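Local coordinates for DUF327 domain-containing protein (Thermotoga maritima MSB8, PDB 2P61) that is of unknown function but belongs to the DUF327 family and folds as a single chain into an up-and-down bundle of long helices, at residues G64-R69 and L76-N81; N81-F86 and G147-L152; L89-I94 and A108-V113; M122-K127 and Q134-A139. All blocks are in the same frame, centred on the assembly; numbering follows the deposited sequence.

Contact 1: G64-R69 and L76-N81; sequences GNELVR and LKRYKN
The Tyr79 ring meets helix 37-69 at Gly64 and Leu67. Both approach it obliquely, Gly64 at the CD1 and CE1 atoms and Leu67 at CD2: Gly64 CA comes to 3.4 Å from Tyr79 CE1, and Leu67 CD2 lies 3.8 Å from Tyr79 CD2. With its CG anti to the backbone N (chi1 -163°), Tyr79 carries the ring out against the backbone at Gly64, which has no side chain to intervene. The second flat group, the Arg78 guanidinium, is also met at a slant, Glu66 CB lying 4.1 Å from Arg78 NH1. Leu67 divides its two methyls: CD1 rests 3.7 Å from Leu76 CA, against the backbone, while CD2 reaches both the Tyr79 ring and Leu76 CD1, the latter at 3.9 Å. Leu67 and Leu76 run side by side in the same direction, whereas Leu67 stands roughly perpendicular to Tyr79. The axes of segments 64-69 and 76-81 come within 8.6 Å and are nearly antiparallel, at 160°. Glu66 OE1 stays 4.2 Å from Arg78 NH1, beyond a salt bridge. Arg78 is instead paired with Glu59 and Asp62, also of helix 37-69, and the Tyr79 hydroxyl is hydrogen-bonded to Asn146 of helix 138-153. The chemistry is therefore divided: leucine, glycine and the tyrosine ring form an apolar seam in the hairpin of helices 37-69 and 73-95, while at its partly exposed margin the acidic groups of helix 37-69 probably offset the charge of Arg78.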
loop_
_atom_site.group_PDB
_atom_site.type_symbol
_atom_site.label_atom_id
_atom_site.label_comp_id
_atom_site.label_asym_id
_atom_site.label_seq_id
_atom_site.Cartn_x
_atom_site.Cartn_y
_atom_site.Cartn_z
ATOM N N GLY A 64 3.710 7.186 -4.765
ATOM C CA GLY A 64 3.329 8.218 -3.752
ATOM C C GLY A 64 4.198 9.426 -4.121
ATOM O O GLY A 64 3.693 10.510 -4.528
ATOM N N ASN A 65 5.525 9.204 -4.123
ATOM C CA ASN A 65 6.487 10.270 -4.389
ATOM C C ASN A 65 6.227 10.919 -5.749
ATOM O O ASN A 65 6.112 12.180 -5.847
ATOM C CB ASN A 65 7.948 9.844 -4.080
ATOM C CG ASN A 65 8.311 9.957 -2.507
ATOM O OD1 ASN A 65 8.114 11.020 -1.862
ATOM N ND2 ASN A 65 8.871 8.899 -1.938
ATOM N N GLU A 66 6.006 10.116 -6.795
ATOM C CA GLU A 66 5.632 10.742 -8.087
ATOM C C GLU A 66 4.282 11.469 -8.064
ATOM O O GLU A 66 4.110 12.515 -8.689
ATOM C CB GLU A 66 5.605 9.729 -9.198
ATOM C CG GLU A 66 5.693 10.368 -10.600
ATOM C CD GLU A 66 7.124 10.705 -11.022
ATOM O OE1 GLU A 66 8.045 9.987 -10.609
ATOM O OE2 GLU A 66 7.313 11.687 -11.750
ATOM N N LEU A 67 3.303 10.942 -7.330
ATOM C CA LEU A 67 2.003 11.634 -7.312
ATOM C C LEU A 67 2.291 13.045 -6.804
ATOM O O LEU A 67 1.847 13.999 -7.432
ATOM C CB LEU A 67 0.952 10.909 -6.505
ATOM C CG LEU A 67 -0.402 11.547 -6.135
ATOM C CD1 LEU A 67 -1.333 11.921 -7.354
ATOM C CD2 LEU A 67 -1.139 10.589 -5.059
ATOM N N VAL A 68 3.125 13.160 -5.753
ATOM C CA VAL A 68 3.485 14.451 -5.092
ATOM C C VAL A 68 4.082 15.506 -6.017
ATOM O O VAL A 68 3.801 16.671 -5.845
ATOM C CB VAL A 68 4.416 14.221 -3.834
ATOM C CG1 VAL A 68 4.784 15.506 -3.093
ATOM C CG2 VAL A 68 3.702 13.335 -2.866
ATOM N N ARG A 69 4.899 15.065 -6.968
ATOM C CA ARG A 69 5.634 15.856 -7.955
ATOM C C ARG A 69 4.684 16.373 -9.010
ATOM O O ARG A 69 4.734 17.541 -9.362
ATOM C CB ARG A 69 6.747 15.006 -8.598
ATOM C CG ARG A 69 7.783 14.473 -7.603
ATOM C CD ARG A 69 9.183 13.924 -8.144
ATOM N NE ARG A 69 9.886 14.651 -9.201
ATOM C CZ ARG A 69 10.944 15.497 -9.055
ATOM N NH1 ARG A 69 11.478 15.851 -7.872
ATOM N NH2 ARG A 69 11.457 16.053 -10.142
ATOM N N LEU A 76 -2.547 9.409 -9.819
ATOM C CA LEU A 76 -3.337 9.149 -8.634
ATOM C C LEU A 76 -3.601 7.629 -8.639
ATOM O O LEU A 76 -3.500 6.925 -7.579
ATOM C CB LEU A 76 -4.579 10.039 -8.532
ATOM C CG LEU A 76 -5.516 9.709 -7.364
ATOM C CD1 LEU A 76 -4.785 9.717 -6.002
ATOM C CD2 LEU A 76 -6.725 10.650 -7.305
ATOM N N LYS A 77 -3.708 7.086 -9.846
ATOM C CA LYS A 77 -3.944 5.629 -10.009
ATOM C C LYS A 77 -2.767 4.664 -10.009
ATOM O O LYS A 77 -2.942 3.496 -9.539
ATOM C CB LYS A 77 -4.739 5.399 -11.244
ATOM C CG LYS A 77 -5.994 6.346 -11.247
ATOM C CD LYS A 77 -7.005 6.056 -12.375
ATOM C CE LYS A 77 -7.857 7.378 -12.701
ATOM N NZ LYS A 77 -7.775 7.763 -14.172
ATOM N N ARG A 78 -1.585 5.072 -10.524
ATOM C CA ARG A 78 -0.368 4.314 -10.300
ATOM C C ARG A 78 -0.435 4.101 -8.791
ATOM O O ARG A 78 -0.089 2.970 -8.289
ATOM C CB ARG A 78 0.844 5.176 -10.674
ATOM C CG ARG A 78 2.106 4.440 -11.147
ATOM C CD ARG A 78 3.458 5.367 -11.236
ATOM N NE ARG A 78 4.598 4.585 -10.741
ATOM C CZ ARG A 78 5.863 4.977 -10.666
ATOM N NH1 ARG A 78 6.238 6.192 -11.076
ATOM N NH2 ARG A 78 6.774 4.151 -10.126
ATOM N N TYR A 79 -0.924 5.161 -8.069
ATOM C CA TYR A 79 -0.931 5.142 -6.567
ATOM C C TYR A 79 -1.894 4.113 -5.903
ATOM O O TYR A 79 -1.489 3.249 -5.084
ATOM C CB TYR A 79 -1.145 6.561 -5.932
ATOM C CG TYR A 79 -0.748 6.637 -4.413
ATOM C CD1 TYR A 79 0.491 6.152 -3.971
ATOM C CD2 TYR A 79 -1.624 7.140 -3.435
ATOM C CE1 TYR A 79 0.849 6.149 -2.601
ATOM C CE2 TYR A 79 -1.282 7.185 -2.083
ATOM C CZ TYR A 79 -0.023 6.707 -1.674
ATOM O OH TYR A 79 0.395 6.750 -0.333
ATOM N N LYS A 80 -3.188 4.336 -6.197
ATOM C CA LYS A 80 -4.321 3.498 -5.846
ATOM C C LYS A 80 -4.073 2.088 -6.289
ATOM O O LYS A 80 -4.252 1.190 -5.500
ATOM C CB LYS A 80 -5.541 4.047 -6.550
ATOM C CG LYS A 80 -5.934 5.465 -6.105
ATOM C CD LYS A 80 -7.399 5.560 -5.804
ATOM C CE LYS A 80 -7.952 6.946 -5.971
ATOM N NZ LYS A 80 -9.180 7.064 -5.047
ATOM N N ASN A 81 -3.645 1.879 -7.550
ATOM C CA ASN A 81 -3.301 0.519 -8.024
ATOM C C ASN A 81 -2.215 -0.159 -7.184
ATOM O O ASN A 81 -2.370 -1.281 -6.725
ATOM C CB ASN A 81 -2.886 0.473 -9.505
ATOM C CG ASN A 81 -4.052 0.794 -10.462
ATOM O OD1 ASN A 81 -5.274 0.702 -10.141
ATOM N ND2 ASN A 81 -3.673 1.179 -11.664
#

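Contact 2: N81-F86 and G147-L152; sequences NAIKEF and GLILNL
Phe86, which packs its ring against Ile149 and Leu152, has its backbone N bonded to Ala82 O at 2.8 Å, one turn back in helix 73-95. Everything that passes between the segments is apolar. Ile149 CG2 sits over one face of the Phe86 ring, 3.8 Å from the centroid and 16° off the normal, which makes a CH-pi contact displaced somewhat toward the rim. Leu152 CB comes to the edge of the same ring, near its plane, 3.9 Å from Phe86 CE2. Phe86 reaches this place because its CG is anti to the backbone N (chi1 177°), and it overlaps Ile149 alongside, the two side chains coming from opposite helices. The other branch of Ile149 serves Ile83: Ile149 CD1 lies 3.5 Å from Ile83 CG1. One isoleucine thus touches two residues a turn apart on helix 73-95. The axes of segments 81-86 and 147-152 run almost parallel, at 18°, and stay 11.9 Å apart, a gap spanned by side chains. Near the centre of the chain, helix 37-69 packs on Phe86 through Leu53, Val57 and Val60, while helix 105-129 adds Val117 against Ile83 and Val113 against Leu152, so that all four helices meet around this contact.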
loop_
_atom_site.group_PDB
_atom_site.type_symbol
_atom_site.label_atom_id
_atom_site.label_comp_id
_atom_site.label_asym_id
_atom_site.label_seq_id
_atom_site.Cartn_x
_atom_site.Cartn_y
_atom_site.Cartn_z
ATOM N N ASN A 81 -3.645 1.879 -7.550
ATOM C CA ASN A 81 -3.301 0.519 -8.024
ATOM C C ASN A 81 -2.215 -0.159 -7.184
ATOM O O ASN A 81 -2.370 -1.281 -6.725
ATOM C CB ASN A 81 -2.886 0.473 -9.505
ATOM C CG ASN A 81 -4.052 0.794 -10.462
ATOM O OD1 ASN A 81 -5.274 0.702 -10.141
ATOM N ND2 ASN A 81 -3.673 1.179 -11.664
ATOM N N ALA A 82 -1.104 0.533 -6.997
ATOM C CA ALA A 82 0.018 0.052 -6.246
ATOM C C ALA A 82 -0.426 -0.301 -4.875
ATOM O O ALA A 82 -0.057 -1.343 -4.365
ATOM C CB ALA A 82 1.038 1.128 -6.195
ATOM N N ILE A 83 -1.225 0.536 -4.246
ATOM C CA ILE A 83 -1.694 0.198 -2.895
ATOM C C ILE A 83 -2.643 -0.996 -2.907
ATOM O O ILE A 83 -2.579 -1.781 -1.936
ATOM C CB ILE A 83 -2.388 1.348 -2.211
ATOM C CG1 ILE A 83 -1.358 2.359 -1.761
ATOM C CG2 ILE A 83 -3.216 0.873 -1.091
ATOM C CD1 ILE A 83 -1.993 3.612 -1.161
ATOM N N LYS A 84 -3.499 -1.118 -3.961
ATOM C CA LYS A 84 -4.314 -2.314 -4.236
ATOM C C LYS A 84 -3.475 -3.584 -4.264
ATOM O O LYS A 84 -3.707 -4.550 -3.515
ATOM C CB LYS A 84 -5.044 -2.208 -5.583
ATOM C CG LYS A 84 -6.524 -1.713 -5.559
ATOM C CD LYS A 84 -7.467 -2.620 -6.438
ATOM C CE LYS A 84 -7.771 -1.948 -7.828
ATOM N NZ LYS A 84 -9.254 -1.720 -8.203
ATOM N N GLU A 85 -2.472 -3.582 -5.124
ATOM C CA GLU A 85 -1.621 -4.695 -5.215
ATOM C C GLU A 85 -0.960 -4.890 -3.867
ATOM O O GLU A 85 -0.955 -6.029 -3.354
ATOM C CB GLU A 85 -0.634 -4.481 -6.313
ATOM C CG GLU A 85 -0.857 -5.347 -7.587
ATOM C CD GLU A 85 -2.197 -5.081 -8.275
ATOM O OE1 GLU A 85 -2.352 -3.984 -8.890
ATOM O OE2 GLU A 85 -3.093 -5.966 -8.185
ATOM N N PHE A 86 -0.453 -3.825 -3.203
ATOM C CA PHE A 86 0.134 -4.121 -1.873
ATOM C C PHE A 86 -0.868 -4.903 -0.963
ATOM O O PHE A 86 -0.501 -5.905 -0.371
ATOM C CB PHE A 86 0.828 -2.926 -1.185
ATOM C CG PHE A 86 1.338 -3.261 0.159
ATOM C CD1 PHE A 86 2.565 -3.836 0.308
ATOM C CD2 PHE A 86 0.558 -3.091 1.269
ATOM C CE1 PHE A 86 3.026 -4.253 1.535
ATOM C CE2 PHE A 86 1.018 -3.484 2.515
ATOM C CZ PHE A 86 2.243 -4.083 2.620
ATOM N N GLY A 147 2.751 5.574 5.838
ATOM C CA GLY A 147 3.153 5.238 7.187
ATOM C C GLY A 147 2.417 3.978 7.431
ATOM O O GLY A 147 2.996 3.029 7.861
ATOM N N LEU A 148 1.151 3.965 7.044
ATOM C CA LEU A 148 0.232 2.858 7.351
ATOM C C LEU A 148 0.499 1.603 6.533
ATOM O O LEU A 148 0.194 0.487 6.957
ATOM C CB LEU A 148 -1.233 3.253 7.109
ATOM C CG LEU A 148 -1.811 4.445 7.899
ATOM C CD1 LEU A 148 -3.190 4.753 7.300
ATOM C CD2 LEU A 148 -1.897 4.077 9.307
ATOM N N ILE A 149 1.065 1.793 5.354
ATOM C CA ILE A 149 1.336 0.661 4.560
ATOM C C ILE A 149 2.515 -0.024 5.125
ATOM O O ILE A 149 2.483 -1.231 5.205
ATOM C CB ILE A 149 1.418 0.998 3.062
ATOM C CG1 ILE A 149 -0.023 1.079 2.543
ATOM C CG2 ILE A 149 2.345 -0.020 2.284
ATOM C CD1 ILE A 149 -0.115 2.111 1.491
ATOM N N LEU A 150 3.518 0.721 5.572
ATOM C CA LEU A 150 4.703 0.169 6.251
ATOM C C LEU A 150 4.418 -0.468 7.629
ATOM O O LEU A 150 5.084 -1.419 8.010
ATOM C CB LEU A 150 5.825 1.222 6.356
ATOM C CG LEU A 150 6.475 1.733 5.071
ATOM C CD1 LEU A 150 7.196 2.984 5.377
ATOM C CD2 LEU A 150 7.447 0.701 4.377
ATOM N N ASN A 151 3.465 0.027 8.410
ATOM C CA ASN A 151 3.036 -0.818 9.560
ATOM C C ASN A 151 2.622 -2.190 9.075
ATOM O O ASN A 151 3.223 -3.175 9.486
ATOM C CB ASN A 151 1.856 -0.243 10.331
ATOM C CG ASN A 151 2.159 1.125 10.915
ATOM O OD1 ASN A 151 1.235 1.910 11.148
ATOM N ND2 ASN A 151 3.439 1.418 11.187
ATOM N N LEU A 152 1.627 -2.220 8.180
ATOM C CA LEU A 152 1.142 -3.424 7.494
ATOM C C LEU A 152 2.254 -4.300 6.999
ATOM O O LEU A 152 2.228 -5.473 7.182
ATOM C CB LEU A 152 0.237 -3.047 6.295
ATOM C CG LEU A 152 -1.199 -2.711 6.731
ATOM C CD1 LEU A 152 -2.129 -2.343 5.625
ATOM C CD2 LEU A 152 -1.718 -3.859 7.504
#

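Contact 3: L89-I94 and A108-V113; sequences LIEKKI and ARLHLV
Leu110 extends from helix 105-129 over Ile90, Glu91 and Ile94, and it is the single residue of 108-113 that touches 89-94. Its two methyls part company. Leu110 CD1 meets Ile90 CG2 at 3.8 Å, the two side chains lying flank to flank as each reaches toward the other's helix. Leu110 CD2 turns to the other pair, 4.0 Å from Glu91 CG and a looser 4.3 Å from Ile94 CG2. The anti torsion of Leu110 CG to the backbone N (chi1 -171°) carries the branch point toward segment 89-94, where the methyls spread over about one turn. On the Ile90 side it is the CG2 methyl, set between the backbone N and the carbonyl carbon, that receives it. Glu91 takes part through its aliphatic CG, crossing Leu110 at about a right angle while the chain beyond runs on extended, so the residue lends hydrocarbon to an otherwise leucine-isoleucine contact. Only 154 Å² is buried in all, in keeping with axes of segments 89-94 and 108-113 that stay 11.1 Å apart and run nearly antiparallel, at 160°. The nearest CA atoms, those of Glu91 and Leu110, are still 7.7 Å apart, so side chains, not backbones, make the contact. Segment 108-113 falls in a predicted coiled coil. Here helix 105-129 packs within its own chain: Leu152 of helix 138-153 touches Leu110. Helix 37-69 attends to another part of segment 89-94, with Phe49, Leu52 and Leu53 on Leu89 and a salt bridge from Glu50 to Lys93.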
loop_
_atom_site.group_PDB
_atom_site.type_symbol
_atom_site.label_atom_id
_atom_site.label_comp_id
_atom_site.label_asym_id
_atom_site.label_seq_id
_atom_site.Cartn_x
_atom_site.Cartn_y
_atom_site.Cartn_z
ATOM N N LEU A 89 -1.206 -8.913 -1.519
ATOM C CA LEU A 89 -0.102 -9.700 -1.072
ATOM C C LEU A 89 -0.059 -9.855 0.427
ATOM O O LEU A 89 -0.006 -10.966 0.870
ATOM C CB LEU A 89 1.200 -9.186 -1.638
ATOM C CG LEU A 89 1.355 -9.408 -3.138
ATOM C CD1 LEU A 89 2.033 -8.140 -3.785
ATOM C CD2 LEU A 89 2.172 -10.672 -3.332
ATOM N N ILE A 90 -0.097 -8.770 1.210
ATOM C CA ILE A 90 -0.116 -8.849 2.684
ATOM C C ILE A 90 -1.320 -9.607 3.259
ATOM O O ILE A 90 -1.139 -10.301 4.257
ATOM C CB ILE A 90 -0.027 -7.444 3.397
ATOM C CG1 ILE A 90 0.674 -7.543 4.763
ATOM C CG2 ILE A 90 -1.411 -6.783 3.528
ATOM C CD1 ILE A 90 2.191 -7.409 4.700
ATOM N N GLU A 91 -2.519 -9.477 2.678
ATOM C CA GLU A 91 -3.625 -10.357 3.060
ATOM C C GLU A 91 -3.140 -11.787 3.066
ATOM O O GLU A 91 -3.153 -12.421 4.133
ATOM C CB GLU A 91 -4.809 -10.294 2.099
ATOM C CG GLU A 91 -6.033 -9.666 2.726
ATOM C CD GLU A 91 -7.363 -10.170 2.135
ATOM O OE1 GLU A 91 -7.478 -11.391 1.790
ATOM O OE2 GLU A 91 -8.302 -9.325 2.061
ATOM N N LYS A 92 -2.705 -12.274 1.880
ATOM C CA LYS A 92 -2.195 -13.619 1.719
ATOM C C LYS A 92 -1.244 -13.934 2.846
ATOM O O LYS A 92 -1.502 -14.807 3.624
ATOM C CB LYS A 92 -1.557 -13.847 0.347
ATOM C CG LYS A 92 -2.546 -13.786 -0.841
ATOM C CD LYS A 92 -1.946 -14.443 -2.132
ATOM C CE LYS A 92 -2.571 -13.877 -3.498
ATOM N NZ LYS A 92 -1.611 -13.863 -4.734
ATOM N N LYS A 93 -0.178 -13.190 3.007
ATOM C CA LYS A 93 0.717 -13.473 4.112
ATOM C C LYS A 93 0.034 -13.487 5.499
ATOM O O LYS A 93 0.266 -14.387 6.292
ATOM C CB LYS A 93 1.926 -12.540 4.121
ATOM C CG LYS A 93 3.005 -13.088 5.008
ATOM C CD LYS A 93 4.066 -12.091 5.430
ATOM C CE LYS A 93 5.349 -12.869 5.804
ATOM N NZ LYS A 93 6.623 -12.151 5.422
ATOM N N ILE A 94 -0.799 -12.515 5.829
ATOM C CA ILE A 94 -1.316 -12.522 7.180
ATOM C C ILE A 94 -2.247 -13.668 7.402
ATOM O O ILE A 94 -2.165 -14.287 8.447
ATOM C CB ILE A 94 -1.875 -11.159 7.637
ATOM C CG1 ILE A 94 -0.724 -10.320 8.144
ATOM C CG2 ILE A 94 -2.935 -11.293 8.764
ATOM C CD1 ILE A 94 -0.719 -8.937 7.599
ATOM N N ALA A 108 -6.898 -8.544 12.727
ATOM C CA ALA A 108 -7.731 -7.461 13.258
ATOM C C ALA A 108 -7.057 -6.131 12.942
ATOM O O ALA A 108 -7.719 -5.197 12.511
ATOM C CB ALA A 108 -7.941 -7.630 14.771
ATOM N N ARG A 109 -5.755 -6.019 13.152
ATOM C CA ARG A 109 -5.100 -4.812 12.643
ATOM C C ARG A 109 -5.363 -4.654 11.140
ATOM O O ARG A 109 -6.087 -3.720 10.730
ATOM C CB ARG A 109 -3.640 -4.758 13.019
ATOM C CG ARG A 109 -3.460 -4.825 14.546
ATOM C CD ARG A 109 -2.035 -4.564 14.929
ATOM N NE ARG A 109 -1.479 -5.597 15.805
ATOM C CZ ARG A 109 -1.446 -5.493 17.132
ATOM N NH1 ARG A 109 -1.953 -4.415 17.744
ATOM N NH2 ARG A 109 -0.924 -6.473 17.859
ATOM N N LEU A 110 -4.893 -5.589 10.319
ATOM C CA LEU A 110 -5.322 -5.640 8.920
ATOM C C LEU A 110 -6.724 -5.133 8.613
ATOM O O LEU A 110 -6.911 -4.262 7.772
ATOM C CB LEU A 110 -5.201 -7.045 8.367
ATOM C CG LEU A 110 -5.423 -7.203 6.852
ATOM C CD1 LEU A 110 -4.317 -6.542 5.981
ATOM C CD2 LEU A 110 -5.543 -8.707 6.594
ATOM N N HIS A 111 -7.735 -5.637 9.260
ATOM C CA HIS A 111 -9.053 -5.147 8.879
ATOM C C HIS A 111 -9.184 -3.636 9.146
ATOM O O HIS A 111 -9.882 -2.939 8.395
ATOM C CB HIS A 111 -10.192 -5.935 9.531
ATOM C CG HIS A 111 -11.546 -5.441 9.161
ATOM N ND1 HIS A 111 -12.212 -5.847 8.013
ATOM C CD2 HIS A 111 -12.374 -4.575 9.784
ATOM C CE1 HIS A 111 -13.385 -5.244 7.941
ATOM N NE2 HIS A 111 -13.509 -4.465 9.007
ATOM N N LEU A 112 -8.517 -3.113 10.165
ATOM C CA LEU A 112 -8.837 -1.765 10.569
ATOM C C LEU A 112 -7.877 -0.824 9.876
ATOM O O LEU A 112 -8.206 0.354 9.620
ATOM C CB LEU A 112 -8.824 -1.581 12.115
ATOM C CG LEU A 112 -9.789 -2.404 13.032
ATOM C CD1 LEU A 112 -9.335 -2.419 14.478
ATOM C CD2 LEU A 112 -11.196 -1.821 12.937
ATOM N N VAL A 113 -6.715 -1.328 9.495
ATOM C CA VAL A 113 -5.801 -0.421 8.848
ATOM C C VAL A 113 -6.173 -0.224 7.378
ATOM O O VAL A 113 -6.227 0.910 6.884
ATOM C CB VAL A 113 -4.383 -0.858 8.988
ATOM C CG1 VAL A 113 -3.577 -0.169 7.934
ATOM C CG2 VAL A 113 -3.863 -0.588 10.447
#

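Contact 4: M122-K127 and Q134-A139; sequences MDLTEK and QTINLA
Leu124 and Leu138 touch through their CD1 methyls, 3.6 Å apart, their side chains crossing at a slant. Beside them Ile136 reaches back over the end of helix 105-129: Ile136 CD1 lies 4.0 Å from Lys127 CB and a looser 4.3 Å from Leu124 CD1. Its CG1 is anti to the backbone N (chi1 -165°), which extends the chain far enough for the terminal methyl to meet the helix although its CB does not point there. Lys127 thus contributes twice. Its CB packs on Ile136, and its chain, bent at chi2 and chi4, passes nearly perpendicular to Thr135 and brings NZ to 3.0 Å from Thr135 OG1. The firmer polar partner of that ammonium is Glu132, in the loop between the helices, to which it forms a salt bridge. In the next shell, Ile136 O is hydrogen-bonded to Arg141 NE, while the Arg141 side chain also touches Lys127 and Asp123. Ile145, further along helix 138-153, packs on Leu124. At Asn137 the chain turns through the left-handed region (phi 64°), at the N-cap position of helix 138-153; its side chain makes no capping bond. Leu138 then begins that helix, its CD1 end reaching Leu124. The contact closes the antiparallel hairpin of helices 105-129 and 138-153, which are joined by the loop 130-137 and form part of the up-and-down four-helix arrangement of this chain.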
loop_
_atom_site.group_PDB
_atom_site.type_symbol
_atom_site.label_atom_id
_atom_site.label_comp_id
_atom_site.label_asym_id
_atom_site.label_seq_id
_atom_site.Cartn_x
_atom_site.Cartn_y
_atom_site.Cartn_z
ATOM N N MET A 122 -9.916 7.962 0.119
ATOM C CA MET A 122 -11.105 8.679 -0.350
ATOM C C MET A 122 -11.079 10.186 0.021
ATOM O O MET A 122 -11.550 11.032 -0.751
ATOM C CB MET A 122 -12.400 7.957 0.041
ATOM C CG MET A 122 -13.775 8.654 -0.329
ATOM S SD MET A 122 -14.162 8.974 -2.075
ATOM C CE MET A 122 -13.898 7.310 -2.650
ATOM N N ASP A 123 -10.504 10.555 1.173
ATOM C CA ASP A 123 -10.245 11.934 1.472
ATOM C C ASP A 123 -9.340 12.505 0.398
ATOM O O ASP A 123 -9.648 13.520 -0.152
ATOM C CB ASP A 123 -9.637 12.110 2.872
ATOM C CG ASP A 123 -10.581 11.657 3.981
ATOM O OD1 ASP A 123 -11.784 11.456 3.692
ATOM O OD2 ASP A 123 -10.151 11.503 5.156
ATOM N N LEU A 124 -8.231 11.868 0.085
ATOM C CA LEU A 124 -7.301 12.397 -0.903
ATOM C C LEU A 124 -8.002 12.707 -2.252
ATOM O O LEU A 124 -8.101 13.869 -2.643
ATOM C CB LEU A 124 -6.175 11.375 -1.070
ATOM C CG LEU A 124 -5.028 11.308 -2.075
ATOM C CD1 LEU A 124 -4.770 12.595 -2.700
ATOM C CD2 LEU A 124 -3.849 10.969 -1.277
ATOM N N THR A 125 -8.501 11.669 -2.940
ATOM C CA THR A 125 -9.329 11.800 -4.147
ATOM C C THR A 125 -10.318 12.954 -4.064
ATOM O O THR A 125 -10.428 13.784 -4.970
ATOM C CB THR A 125 -10.151 10.501 -4.374
ATOM O OG1 THR A 125 -9.274 9.362 -4.339
ATOM C CG2 THR A 125 -10.836 10.512 -5.708
ATOM N N GLU A 126 -11.083 13.001 -2.996
ATOM C CA GLU A 126 -12.161 13.983 -2.948
ATOM C C GLU A 126 -11.580 15.396 -3.111
ATOM O O GLU A 126 -12.257 16.312 -3.523
ATOM C CB GLU A 126 -12.911 13.862 -1.635
ATOM C CG GLU A 126 -14.209 14.533 -1.553
ATOM C CD GLU A 126 -14.869 14.362 -0.158
ATOM O OE1 GLU A 126 -14.552 15.152 0.783
ATOM O OE2 GLU A 126 -15.716 13.439 -0.011
ATOM N N LYS A 127 -10.304 15.558 -2.824
ATOM C CA LYS A 127 -9.742 16.881 -2.583
ATOM C C LYS A 127 -8.967 17.304 -3.828
ATOM O O LYS A 127 -8.973 18.459 -4.221
ATOM C CB LYS A 127 -8.877 16.801 -1.326
ATOM C CG LYS A 127 -9.064 17.934 -0.424
ATOM C CD LYS A 127 -8.961 17.571 1.037
ATOM C CE LYS A 127 -9.421 18.827 1.917
ATOM N NZ LYS A 127 -9.023 20.208 1.299
ATOM N N GLN A 134 -4.640 24.250 -2.381
ATOM C CA GLN A 134 -4.040 24.997 -1.287
ATOM C C GLN A 134 -4.332 24.558 0.158
ATOM O O GLN A 134 -3.704 25.080 1.057
ATOM C CB GLN A 134 -4.288 26.524 -1.462
ATOM C CG GLN A 134 -3.064 27.205 -2.163
ATOM C CD GLN A 134 -3.416 28.241 -3.247
ATOM O OE1 GLN A 134 -4.594 28.463 -3.574
ATOM N NE2 GLN A 134 -2.388 28.901 -3.793
ATOM N N THR A 135 -5.263 23.634 0.407
ATOM C CA THR A 135 -5.373 22.954 1.736
ATOM C C THR A 135 -5.086 21.459 1.651
ATOM O O THR A 135 -4.846 20.797 2.631
ATOM C CB THR A 135 -6.734 23.180 2.373
ATOM O OG1 THR A 135 -7.796 22.919 1.423
ATOM C CG2 THR A 135 -6.837 24.657 2.824
ATOM N N ILE A 136 -5.018 20.920 0.446
ATOM C CA ILE A 136 -4.822 19.520 0.320
ATOM C C ILE A 136 -3.773 19.078 1.267
ATOM O O ILE A 136 -4.082 18.239 2.077
ATOM C CB ILE A 136 -4.666 18.999 -1.109
ATOM C CG1 ILE A 136 -4.829 17.458 -1.109
ATOM C CG2 ILE A 136 -3.397 19.347 -1.686
ATOM C CD1 ILE A 136 -5.075 16.863 -2.473
ATOM N N ASN A 137 -2.554 19.628 1.242
ATOM C CA ASN A 137 -1.440 19.023 2.013
ATOM C C ASN A 137 -1.069 17.637 1.531
ATOM O O ASN A 137 -0.954 16.700 2.344
ATOM C CB ASN A 137 -1.731 18.943 3.530
ATOM C CG ASN A 137 -1.702 20.284 4.196
ATOM O OD1 ASN A 137 -1.008 21.199 3.795
ATOM N ND2 ASN A 137 -2.468 20.410 5.207
ATOM N N LEU A 138 -0.806 17.541 0.241
ATOM C CA LEU A 138 -0.572 16.276 -0.408
ATOM C C LEU A 138 0.677 15.486 -0.024
ATOM O O LEU A 138 0.568 14.295 0.089
ATOM C CB LEU A 138 -0.632 16.436 -1.926
ATOM C CG LEU A 138 -0.476 15.214 -2.821
ATOM C CD1 LEU A 138 -1.547 14.167 -2.592
ATOM C CD2 LEU A 138 -0.508 15.704 -4.275
ATOM N N ALA A 139 1.863 16.101 0.160
ATOM C CA ALA A 139 3.033 15.396 0.564
ATOM C C ALA A 139 2.633 14.715 1.842
ATOM O O ALA A 139 2.816 13.504 1.937
ATOM C CB ALA A 139 4.129 16.311 0.777
#

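How the contacts relate
Contacts 1 and 4 lie at the same end of the bundle, centres 12 Å apart, and they touch: Leu76 CD1 is 4.2 Å from Leu124 CG, and Val68 CG1 is 4.0 Å from Ala139 CB. The centre of contact 2 lies about 1 Å from that of the chain, and this contact shares Asn81 with contact 1. Contact 3 lies beyond the chain's centre, centre to centre about 22 Å from contact 1 and 25 Å from contact 4, but joins contact 2 where Leu152 CD2 meets Leu110 CD1 at 4.0 Å. Helix 73-95 runs through contacts 1, 2 and 3 in turn. Along the chain, contacts 3 and 4 are both nested within the loop that contact 2 closes.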